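Local coordinates for NADPH-quinone reductase (Pediococcus pentosaceus ATCC 25745, PDB 3HA2), which probably binds FMN and passes electrons from NAD(P)H to quinones, this chain being the flavodoxin-like part of a longer protein, at residues 1-7 with 30-36; 46-50 with 77-82; 57-61 with 122-126. All coordinates share one frame; numbering follows the deposited sequence.

Interaction 1 of 3, residues 1-7 with 30-36; sequences MQTLIIV and NVTWHPL
Met-1 is tied to Asn-30 through its carbonyl: Asn-30 ND2 donates to Met-1 O at 2.7 Å, arriving almost end-on to the C=O. The Asn-30 amide gets there because its CG sits between the backbone N and the carbonyl carbon (chi1 61°). Gln-2, bent at its second torsion, brings OE1 to 3.6 Å from Asn-30 CB, its amide steeply turned to that of Asn-30. At Thr-3 the backbone pairing begins: its N donates to Asn-30 O, and its O accepts from Thr-32 N at 2.8 Å. Thr-3 OG1 turns elsewhere, to Ala-164 O. Leu-4 directs its backbone bonds to strand 54-60 on its other side, while its CD1 rests 3.7 Å from His-34 CB and also touches Thr-32 CG2. Strands 3-7 and 31-35 run parallel at 23°, joined through helix 18-25 as a beta-alpha-beta crossover, the opening unit of this flavodoxin-like fold. Ile-5 bonds to Thr-32 O and His-34 N, and its CD1 presses tightly on Val-31 CG1, at 3.4 Å. Ile-6 brings CD1 to the edge of the His-34 imidazole, 4.0 Å from CD2; Glu-45 holds the NE2 of that ring. Val-7 sets CG2 over the centre of the Trp-33 six-membered ring, 3.4 Å from the centroid and 3° off the normal, a CH-pi contact; CG1 also touches Trp-33 CZ2. A serine in place of Trp-33 would probably strip Val-7 of this aromatic cover and open a gap beside Gln-18 and Lys-22 of helix 18-25. Val-7 N donates to His-34 O, and Val-7 O takes Leu-36 N at 2.9 Å.

Interaction 2 of 3, residues 46-50 with 77-82; sequences QSLLL and VMTTKF. With SO4 (sulfate ion), chain D.
Gln-46 lies flat on the ring of Phe-82. Its CG stands over the middle of the ring, 3.6 Å from the centroid, in a CH-pi contact, and its amide continues across the same face with the two planes only 5° apart. An extended chain beyond CG (chi2 178°) makes this possible, since CB, CG and CD can all follow the ring while the amide nitrogen is carried past it to the backbone. There Gln-46 NE2 donates to Val-77 O at 3.0 Å, in the carbonyl plane and on a lone pair, with an N-H...O angle of 170°. A water accepts a second bond from NE2 and also pairs with Thr-79 OG1 at 2.7 Å. These two bonds fix the rotation of the amide and hold it flat against the ring. Val-77 O receives a weak bond from Thr-79 N as well, closing an inverse gamma turn centred on Met-78. Phe-82 is held from its own side too: its N donates to Thr-79 OG1 at 3.1 Å, the N-cap bond of helix 80-83. Leu-49 adds apolar packing, its CD1 lying 3.7 Å from CE of Met-78, a selenomethionine, and 3.8 Å from Val-77 CG1, while also touching Phe-82 CE2. Leu-50 adds CG in plane at the ring edge. A sulfate, probably from the crystallisation liquor, sits at the helix start, where Thr-80 N reaches its O3 at 2.8 Å and Lys-81 N bonds to O4. Met-78 O accepts from Trp-63 of the second subunit. The contact joins helix 42-50 to the end of helix 68-77, the turn after it and helix 80-83; Leu-49 also packs on Leu-4 of strand 3-7 and on Trp-73.

Interaction 3 of 3, residues 57-61 with 122-126; sequences LEFPL and MRPFE
Met-122 O takes two N-H groups, from Phe-125 N at 2.9 Å and more weakly from Glu-126 N, starting the helix at its N-cap residue and presenting the side chains of Met-122 and Phe-125 to strand 54-60. Phe-59 reaches both: its CZ is 3.7 Å from Phe-125 CE2 and 3.8 Å from SE of Met-122, a selenomethionine. The selenium lies at the edge of the Phe-59 ring, a Met-aromatic contact, and the two phenylalanine rings meet obliquely, planes 34° apart. Phe-59 CG is placed between its backbone N and carbonyl carbon (chi1 57°), which sends the ring across to the helix. On one flank Leu-57 CD1 touches Phe-125 CE1 at 3.5 Å; on the other, Leu-61 CD1 meets Met-122 CE at 3.6 Å. Beyond this apolar contact, Arg-123 NH1 and Glu-126 OE1 form a salt bridge, and both residues pack on Phe-116 of the second subunit. The start of helix 123-131 thus packs beside helix 68-77 on the central strand of the flavodoxin-like parallel sheet: Leu-70 touches both phenylalanines, Ile-97 of strand 94-101 backs Leu-57 and Phe-59, and Tyr-136 of strand 135-143 packs against Met-122 and Phe-125.

How the interactions relate
From the N terminus, interaction 1 closes first, bringing strand 31-35 back beside strand 3-7 after the loop that holds helix 18-25. It is complete before the other two open. Interaction 2 starts on the following helix, 42-50, and interaction 3 on strand 54-60; the former closes at 77-82 and the latter only at 122-126, so the two cross. Leu-48 touches His-34 and Leu-4, linking interactions 1 and 2, while Ile-6 O probably bonds to Glu-58 N, linking 1 and 3 within one sheet. Interactions 2 and 3 stay about 6 Å apart at their nearest atoms, yet Trp-73 of helix 68-77 packs on residues of all three.

Interaction 1 of 3, residues 1-7 with 30-36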
loop_
_atom_site.group_PDB
_atom_site.type_symbol
_atom_site.label_atom_id
_atom_site.label_comp_id
_atom_site.label_asym_id
_atom_site.label_seq_id
_atom_site.Cartn_x
_atom_site.Cartn_y
_atom_site.Cartn_z
HETATM N N MSE A 1 -2.242 4.607 -29.783
HETATM C CA MSE A 1 -2.354 4.342 -28.324
HETATM C C MSE A 1 -1.747 5.497 -27.567
HETATM O O MSE A 1 -0.629 5.931 -27.860
HETATM C CB MSE A 1 -1.615 3.064 -27.944
HETATM C CG MSE A 1 -1.793 2.666 -26.484
HETATM SE SE MSE A 1 -0.491 1.333 -25.943
HETATM C CE MSE A 1 1.140 2.356 -26.278
ATOM N N GLN A 2 -2.492 5.984 -26.585
ATOM C CA GLN A 2 -2.037 7.071 -25.741
ATOM C C GLN A 2 -1.680 6.498 -24.373
ATOM O O GLN A 2 -2.436 5.690 -23.803
ATOM C CB GLN A 2 -3.133 8.142 -25.608
ATOM C CG GLN A 2 -3.726 8.628 -26.941
ATOM C CD GLN A 2 -2.710 9.333 -27.827
ATOM O OE1 GLN A 2 -2.035 10.261 -27.389
ATOM N NE2 GLN A 2 -2.615 8.908 -29.090
ATOM N N THR A 3 -0.534 6.925 -23.851
ATOM C CA THR A 3 -0.032 6.435 -22.561
ATOM C C THR A 3 0.103 7.573 -21.566
ATOM O O THR A 3 0.617 8.645 -21.895
ATOM C CB THR A 3 1.345 5.756 -22.736
ATOM O OG1 THR A 3 1.229 4.695 -23.684
ATOM C CG2 THR A 3 1.869 5.192 -21.422
ATOM N N LEU A 4 -0.376 7.323 -20.346
ATOM C CA LEU A 4 -0.270 8.267 -19.255
ATOM C C LEU A 4 0.673 7.683 -18.216
ATOM O O LEU A 4 0.443 6.580 -17.711
ATOM C CB LEU A 4 -1.665 8.482 -18.610
ATOM C CG LEU A 4 -1.752 9.406 -17.391
ATOM C CD1 LEU A 4 -1.276 10.838 -17.718
ATOM C CD2 LEU A 4 -3.184 9.418 -16.842
ATOM N N ILE A 5 1.729 8.425 -17.893
ATOM C CA ILE A 5 2.663 7.998 -16.859
ATOM C C ILE A 5 2.447 8.854 -15.610
ATOM O O ILE A 5 2.734 10.054 -15.608
ATOM C CB ILE A 5 4.118 8.050 -17.349
ATOM C CG1 ILE A 5 4.266 7.255 -18.664
ATOM C CG2 ILE A 5 5.072 7.478 -16.273
ATOM C CD1 ILE A 5 5.632 7.430 -19.286
ATOM N N ILE A 6 1.916 8.215 -14.566
ATOM C CA ILE A 6 1.698 8.858 -13.264
ATOM C C ILE A 6 2.988 8.724 -12.464
ATOM O O ILE A 6 3.350 7.624 -12.022
ATOM C CB ILE A 6 0.572 8.171 -12.449
ATOM C CG1 ILE A 6 -0.735 8.078 -13.252
ATOM C CG2 ILE A 6 0.361 8.909 -11.103
ATOM C CD1 ILE A 6 -1.266 9.415 -13.737
ATOM N N VAL A 7 3.679 9.841 -12.316
ATOM C CA VAL A 7 5.004 9.863 -11.706
ATOM C C VAL A 7 4.832 10.250 -10.252
ATOM O O VAL A 7 4.614 11.426 -9.929
ATOM C CB VAL A 7 5.943 10.838 -12.444
ATOM C CG1 VAL A 7 7.348 10.852 -11.818
ATOM C CG2 VAL A 7 6.028 10.457 -13.908
ATOM N N ASN A 30 2.683 10.762 -27.952
ATOM C CA ASN A 30 1.526 10.047 -27.397
ATOM C C ASN A 30 1.702 9.628 -25.928
ATOM O O ASN A 30 0.767 9.085 -25.308
ATOM C CB ASN A 30 1.165 8.841 -28.268
ATOM C CG ASN A 30 2.287 7.818 -28.356
ATOM O OD1 ASN A 30 3.472 8.155 -28.290
ATOM N ND2 ASN A 30 1.911 6.546 -28.499
ATOM N N VAL A 31 2.897 9.877 -25.383
ATOM C CA VAL A 31 3.192 9.602 -23.967
ATOM C C VAL A 31 3.122 10.893 -23.150
ATOM O O VAL A 31 3.778 11.879 -23.495
ATOM C CB VAL A 31 4.589 8.968 -23.780
ATOM C CG1 VAL A 31 4.869 8.759 -22.314
ATOM C CG2 VAL A 31 4.683 7.636 -24.505
ATOM N N THR A 32 2.318 10.879 -22.082
ATOM C CA THR A 32 2.129 12.033 -21.196
ATOM C C THR A 32 2.839 11.787 -19.868
ATOM O O THR A 32 2.489 10.853 -19.121
ATOM C CB THR A 32 0.608 12.332 -20.951
ATOM O OG1 THR A 32 -0.018 12.686 -22.187
ATOM C CG2 THR A 32 0.393 13.500 -19.957
ATOM N N TRP A 33 3.860 12.602 -19.598
ATOM C CA TRP A 33 4.593 12.539 -18.341
ATOM C C TRP A 33 3.858 13.407 -17.304
ATOM O O TRP A 33 3.823 14.631 -17.421
ATOM C CB TRP A 33 6.037 13.012 -18.582
ATOM C CG TRP A 33 6.911 13.108 -17.365
ATOM C CD1 TRP A 33 7.114 14.221 -16.584
ATOM C CD2 TRP A 33 7.723 12.070 -16.805
ATOM N NE1 TRP A 33 7.991 13.926 -15.562
ATOM C CE2 TRP A 33 8.384 12.617 -15.677
ATOM C CE3 TRP A 33 7.951 10.724 -17.141
ATOM C CZ2 TRP A 33 9.261 11.865 -14.878
ATOM C CZ3 TRP A 33 8.822 9.976 -16.350
ATOM C CH2 TRP A 33 9.469 10.554 -15.225
ATOM N N HIS A 34 3.257 12.761 -16.310
ATOM C CA HIS A 34 2.347 13.443 -15.387
ATOM C C HIS A 34 2.786 13.317 -13.939
ATOM O O HIS A 34 2.415 12.354 -13.256
ATOM C CB HIS A 34 0.910 12.944 -15.540
ATOM C CG HIS A 34 -0.079 13.728 -14.731
ATOM N ND1 HIS A 34 -0.338 15.063 -14.965
ATOM C CD2 HIS A 34 -0.847 13.375 -13.673
ATOM C CE1 HIS A 34 -1.240 15.494 -14.098
ATOM N NE2 HIS A 34 -1.570 14.489 -13.307
ATOM N N PRO A 35 3.586 14.285 -13.464
ATOM C CA PRO A 35 3.924 14.274 -12.039
ATOM C C PRO A 35 2.700 14.389 -11.135
ATOM O O PRO A 35 1.798 15.199 -11.385
ATOM C CB PRO A 35 4.837 15.495 -11.880
ATOM C CG PRO A 35 5.381 15.744 -13.246
ATOM C CD PRO A 35 4.246 15.391 -14.176
ATOM N N LEU A 36 2.665 13.548 -10.112
ATOM C CA LEU A 36 1.638 13.613 -9.101
ATOM C C LEU A 36 2.026 14.679 -8.080
ATOM O O LEU A 36 3.085 14.598 -7.433
ATOM C CB LEU A 36 1.480 12.225 -8.467
ATOM C CG LEU A 36 0.451 11.947 -7.389
ATOM C CD1 LEU A 36 -0.926 12.452 -7.795
ATOM C CD2 LEU A 36 0.420 10.432 -7.127
#

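Interaction 2 of 3, residues 46-50 with 77-82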
loop_
_atom_site.group_PDB
_atom_site.type_symbol
_atom_site.label_atom_id
_atom_site.label_comp_id
_atom_site.label_asym_id
_atom_site.label_seq_id
_atom_site.Cartn_x
_atom_site.Cartn_y
_atom_site.Cartn_z
ATOM N N GLN A 46 -9.056 12.370 -13.309
ATOM C CA GLN A 46 -10.014 11.488 -13.987
ATOM C C GLN A 46 -10.048 11.767 -15.481
ATOM O O GLN A 46 -10.113 10.836 -16.288
ATOM C CB GLN A 46 -11.411 11.619 -13.374
ATOM C CG GLN A 46 -11.513 10.853 -12.062
ATOM C CD GLN A 46 -12.865 11.004 -11.394
ATOM O OE1 GLN A 46 -13.727 11.712 -11.888
ATOM N NE2 GLN A 46 -13.036 10.360 -10.241
ATOM N N SER A 47 -9.986 13.049 -15.841
ATOM C CA SER A 47 -9.947 13.439 -17.242
ATOM C C SER A 47 -8.756 12.818 -17.963
ATOM O O SER A 47 -8.905 12.303 -19.069
ATOM C CB SER A 47 -9.893 14.950 -17.397
ATOM O OG SER A 47 -9.971 15.270 -18.775
ATOM N N LEU A 48 -7.579 12.879 -17.342
ATOM C CA LEU A 48 -6.378 12.298 -17.954
ATOM C C LEU A 48 -6.507 10.790 -18.125
ATOM O O LEU A 48 -6.127 10.238 -19.160
ATOM C CB LEU A 48 -5.133 12.644 -17.130
ATOM C CG LEU A 48 -4.690 14.109 -17.170
ATOM C CD1 LEU A 48 -3.525 14.303 -16.200
ATOM C CD2 LEU A 48 -4.271 14.518 -18.588
ATOM N N LEU A 49 -7.048 10.113 -17.116
ATOM C CA LEU A 49 -7.285 8.671 -17.237
ATOM C C LEU A 49 -8.185 8.328 -18.420
ATOM O O LEU A 49 -7.883 7.412 -19.199
ATOM C CB LEU A 49 -7.872 8.103 -15.954
ATOM C CG LEU A 49 -6.898 8.114 -14.776
ATOM C CD1 LEU A 49 -7.696 7.950 -13.494
ATOM C CD2 LEU A 49 -5.893 7.002 -14.893
ATOM N N LEU A 50 -9.275 9.076 -18.562
ATOM C CA LEU A 50 -10.245 8.810 -19.618
ATOM C C LEU A 50 -9.630 8.974 -21.006
ATOM O O LEU A 50 -10.069 8.326 -21.952
ATOM C CB LEU A 50 -11.476 9.709 -19.469
ATOM C CG LEU A 50 -12.450 9.413 -18.319
ATOM C CD1 LEU A 50 -13.552 10.469 -18.266
ATOM C CD2 LEU A 50 -13.065 8.033 -18.450
ATOM N N VAL A 77 -9.065 9.516 -6.352
ATOM C CA VAL A 77 -9.374 9.606 -7.781
ATOM C C VAL A 77 -10.186 8.386 -8.203
ATOM O O VAL A 77 -11.106 8.490 -9.020
ATOM C CB VAL A 77 -8.068 9.731 -8.648
ATOM C CG1 VAL A 77 -8.360 9.561 -10.158
ATOM C CG2 VAL A 77 -7.384 11.055 -8.403
HETATM N N MSE A 78 -9.823 7.219 -7.665
HETATM C CA MSE A 78 -10.470 5.967 -8.054
HETATM C C MSE A 78 -11.670 5.729 -7.142
HETATM O O MSE A 78 -11.632 4.901 -6.229
HETATM C CB MSE A 78 -9.499 4.784 -8.007
HETATM C CG MSE A 78 -8.273 4.949 -8.870
HETATM SE SE MSE A 78 -8.721 5.322 -10.734
HETATM C CE MSE A 78 -6.912 4.999 -11.460
ATOM N N THR A 79 -12.740 6.469 -7.392
ATOM C CA THR A 79 -13.951 6.296 -6.605
ATOM C C THR A 79 -14.739 5.076 -7.088
ATOM O O THR A 79 -14.520 4.580 -8.182
ATOM C CB THR A 79 -14.855 7.542 -6.675
ATOM O OG1 THR A 79 -15.212 7.792 -8.040
ATOM C CG2 THR A 79 -14.140 8.760 -6.091
ATOM N N THR A 80 -15.648 4.594 -6.250
ATOM C CA THR A 80 -16.590 3.559 -6.652
ATOM C C THR A 80 -17.340 3.978 -7.909
ATOM O O THR A 80 -17.452 3.188 -8.855
ATOM C CB THR A 80 -17.585 3.285 -5.512
ATOM O OG1 THR A 80 -16.840 2.862 -4.368
ATOM C CG2 THR A 80 -18.572 2.213 -5.884
ATOM N N LYS A 81 -17.840 5.220 -7.912
ATOM C CA LYS A 81 -18.646 5.783 -9.009
ATOM C C LYS A 81 -17.885 5.795 -10.338
ATOM O O LYS A 81 -18.455 5.533 -11.395
ATOM C CB LYS A 81 -19.083 7.215 -8.653
ATOM C CG LYS A 81 -20.185 7.821 -9.538
ATOM C CD LYS A 81 -20.178 9.360 -9.448
ATOM C CE LYS A 81 -21.528 10.004 -9.743
ATOM N NZ LYS A 81 -22.402 9.289 -10.728
ATOM N N PHE A 82 -16.596 6.094 -10.275
ATOM C CA PHE A 82 -15.780 6.246 -11.481
ATOM C C PHE A 82 -15.189 4.905 -11.939
ATOM O O PHE A 82 -15.395 4.476 -13.085
ATOM C CB PHE A 82 -14.684 7.288 -11.210
ATOM C CG PHE A 82 -13.744 7.519 -12.364
ATOM C CD1 PHE A 82 -14.138 8.267 -13.468
ATOM C CD2 PHE A 82 -12.438 7.039 -12.315
ATOM C CE1 PHE A 82 -13.263 8.498 -14.537
ATOM C CE2 PHE A 82 -11.551 7.257 -13.382
ATOM C CZ PHE A 82 -11.957 8.002 -14.483
HETATM S S SO4 D . -17.446 6.900 -3.971
HETATM O O1 SO4 D . -18.370 6.439 -2.927
HETATM O O2 SO4 D . -17.039 8.277 -3.664
HETATM O O3 SO4 D . -16.237 6.064 -3.946
HETATM O O4 SO4 D . -18.112 6.841 -5.286
HETATM O O HOH W 1 -15.676 10.317 -8.855
#

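Interaction 3 of 3, residues 57-61 with 122-126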
loop_
_atom_site.group_PDB
_atom_site.type_symbol
_atom_site.label_atom_id
_atom_site.label_comp_id
_atom_site.label_asym_id
_atom_site.label_seq_id
_atom_site.Cartn_x
_atom_site.Cartn_y
_atom_site.Cartn_z
ATOM N N LEU A 57 1.927 3.423 -13.529
ATOM C CA LEU A 57 2.219 4.061 -12.250
ATOM C C LEU A 57 3.689 3.868 -11.978
ATOM O O LEU A 57 4.181 2.734 -11.937
ATOM C CB LEU A 57 1.409 3.439 -11.127
ATOM C CG LEU A 57 -0.094 3.305 -11.393
ATOM C CD1 LEU A 57 -0.738 2.685 -10.133
ATOM C CD2 LEU A 57 -0.762 4.625 -11.783
ATOM N N GLU A 58 4.378 4.987 -11.793
ATOM C CA GLU A 58 5.838 5.015 -11.693
ATOM C C GLU A 58 6.250 5.568 -10.322
ATOM O O GLU A 58 6.039 6.764 -10.008
ATOM C CB GLU A 58 6.399 5.878 -12.831
ATOM C CG GLU A 58 7.901 6.002 -12.839
ATOM C CD GLU A 58 8.446 6.427 -14.177
ATOM O OE1 GLU A 58 7.839 6.094 -15.226
ATOM O OE2 GLU A 58 9.504 7.090 -14.176
ATOM N N PHE A 59 6.854 4.711 -9.503
ATOM C CA PHE A 59 7.142 5.100 -8.123
ATOM C C PHE A 59 8.289 4.306 -7.497
ATOM O O PHE A 59 8.596 3.201 -7.948
ATOM C CB PHE A 59 5.865 4.931 -7.279
ATOM C CG PHE A 59 5.284 3.513 -7.294
ATOM C CD1 PHE A 59 4.341 3.119 -8.256
ATOM C CD2 PHE A 59 5.691 2.576 -6.345
ATOM C CE1 PHE A 59 3.816 1.810 -8.269
ATOM C CE2 PHE A 59 5.164 1.268 -6.343
ATOM C CZ PHE A 59 4.222 0.889 -7.307
ATOM N N PRO A 60 8.909 4.863 -6.445
ATOM C CA PRO A 60 9.885 4.106 -5.654
ATOM C C PRO A 60 9.196 3.223 -4.623
ATOM O O PRO A 60 8.136 3.569 -4.088
ATOM C CB PRO A 60 10.696 5.204 -4.975
ATOM C CG PRO A 60 9.715 6.316 -4.778
ATOM C CD PRO A 60 8.771 6.255 -5.971
ATOM N N LEU A 61 9.798 2.082 -4.340
ATOM C CA LEU A 61 9.227 1.162 -3.374
ATOM C C LEU A 61 9.592 1.669 -1.958
ATOM O O LEU A 61 10.777 1.819 -1.619
ATOM C CB LEU A 61 9.784 -0.240 -3.639
ATOM C CG LEU A 61 9.156 -1.406 -2.894
ATOM C CD1 LEU A 61 7.789 -1.711 -3.497
ATOM C CD2 LEU A 61 10.073 -2.640 -2.912
HETATM N N MSE A 122 3.330 -6.490 -5.392
HETATM C CA MSE A 122 2.469 -5.593 -6.162
HETATM C C MSE A 122 1.035 -6.115 -6.282
HETATM O O MSE A 122 0.238 -5.561 -7.041
HETATM C CB MSE A 122 3.068 -5.354 -7.565
HETATM C CG MSE A 122 4.440 -4.654 -7.578
HETATM SE SE MSE A 122 4.387 -2.839 -6.850
HETATM C CE MSE A 122 4.989 -3.257 -5.040
ATOM N N ARG A 123 0.711 -7.177 -5.548
ATOM C CA ARG A 123 -0.612 -7.802 -5.639
ATOM C C ARG A 123 -1.788 -6.817 -5.472
ATOM O O ARG A 123 -2.786 -6.974 -6.159
ATOM C CB ARG A 123 -0.774 -8.969 -4.645
ATOM C CG ARG A 123 -1.795 -10.009 -5.148
ATOM C CD ARG A 123 -1.254 -10.724 -6.380
ATOM N NE ARG A 123 -0.371 -11.803 -5.988
ATOM C CZ ARG A 123 0.503 -12.432 -6.774
ATOM N NH1 ARG A 123 0.671 -12.113 -8.063
ATOM N NH2 ARG A 123 1.232 -13.400 -6.239
ATOM N N PRO A 124 -1.696 -5.826 -4.551
ATOM C CA PRO A 124 -2.845 -4.904 -4.510
ATOM C C PRO A 124 -3.145 -4.210 -5.833
ATOM O O PRO A 124 -4.309 -3.928 -6.107
ATOM C CB PRO A 124 -2.452 -3.876 -3.437
ATOM C CG PRO A 124 -1.440 -4.562 -2.601
ATOM C CD PRO A 124 -0.691 -5.487 -3.528
ATOM N N PHE A 125 -2.125 -3.939 -6.653
ATOM C CA PHE A 125 -2.372 -3.299 -7.965
ATOM C C PHE A 125 -2.975 -4.275 -8.950
ATOM O O PHE A 125 -3.805 -3.913 -9.781
ATOM C CB PHE A 125 -1.085 -2.691 -8.526
ATOM C CG PHE A 125 -0.627 -1.479 -7.777
ATOM C CD1 PHE A 125 -1.308 -0.271 -7.904
ATOM C CD2 PHE A 125 0.462 -1.548 -6.922
ATOM C CE1 PHE A 125 -0.901 0.844 -7.198
ATOM C CE2 PHE A 125 0.890 -0.421 -6.229
ATOM C CZ PHE A 125 0.207 0.761 -6.359
ATOM N N GLU A 126 -2.532 -5.525 -8.871
ATOM C CA GLU A 126 -3.111 -6.564 -9.710
ATOM C C GLU A 126 -4.594 -6.736 -9.371
ATOM O O GLU A 126 -5.431 -6.838 -10.267
ATOM C CB GLU A 126 -2.332 -7.869 -9.530
ATOM C CG GLU A 126 -2.739 -8.999 -10.474
ATOM C CD GLU A 126 -1.785 -10.204 -10.375
ATOM O OE1 GLU A 126 -0.744 -10.119 -9.679
ATOM O OE2 GLU A 126 -2.083 -11.248 -10.996
#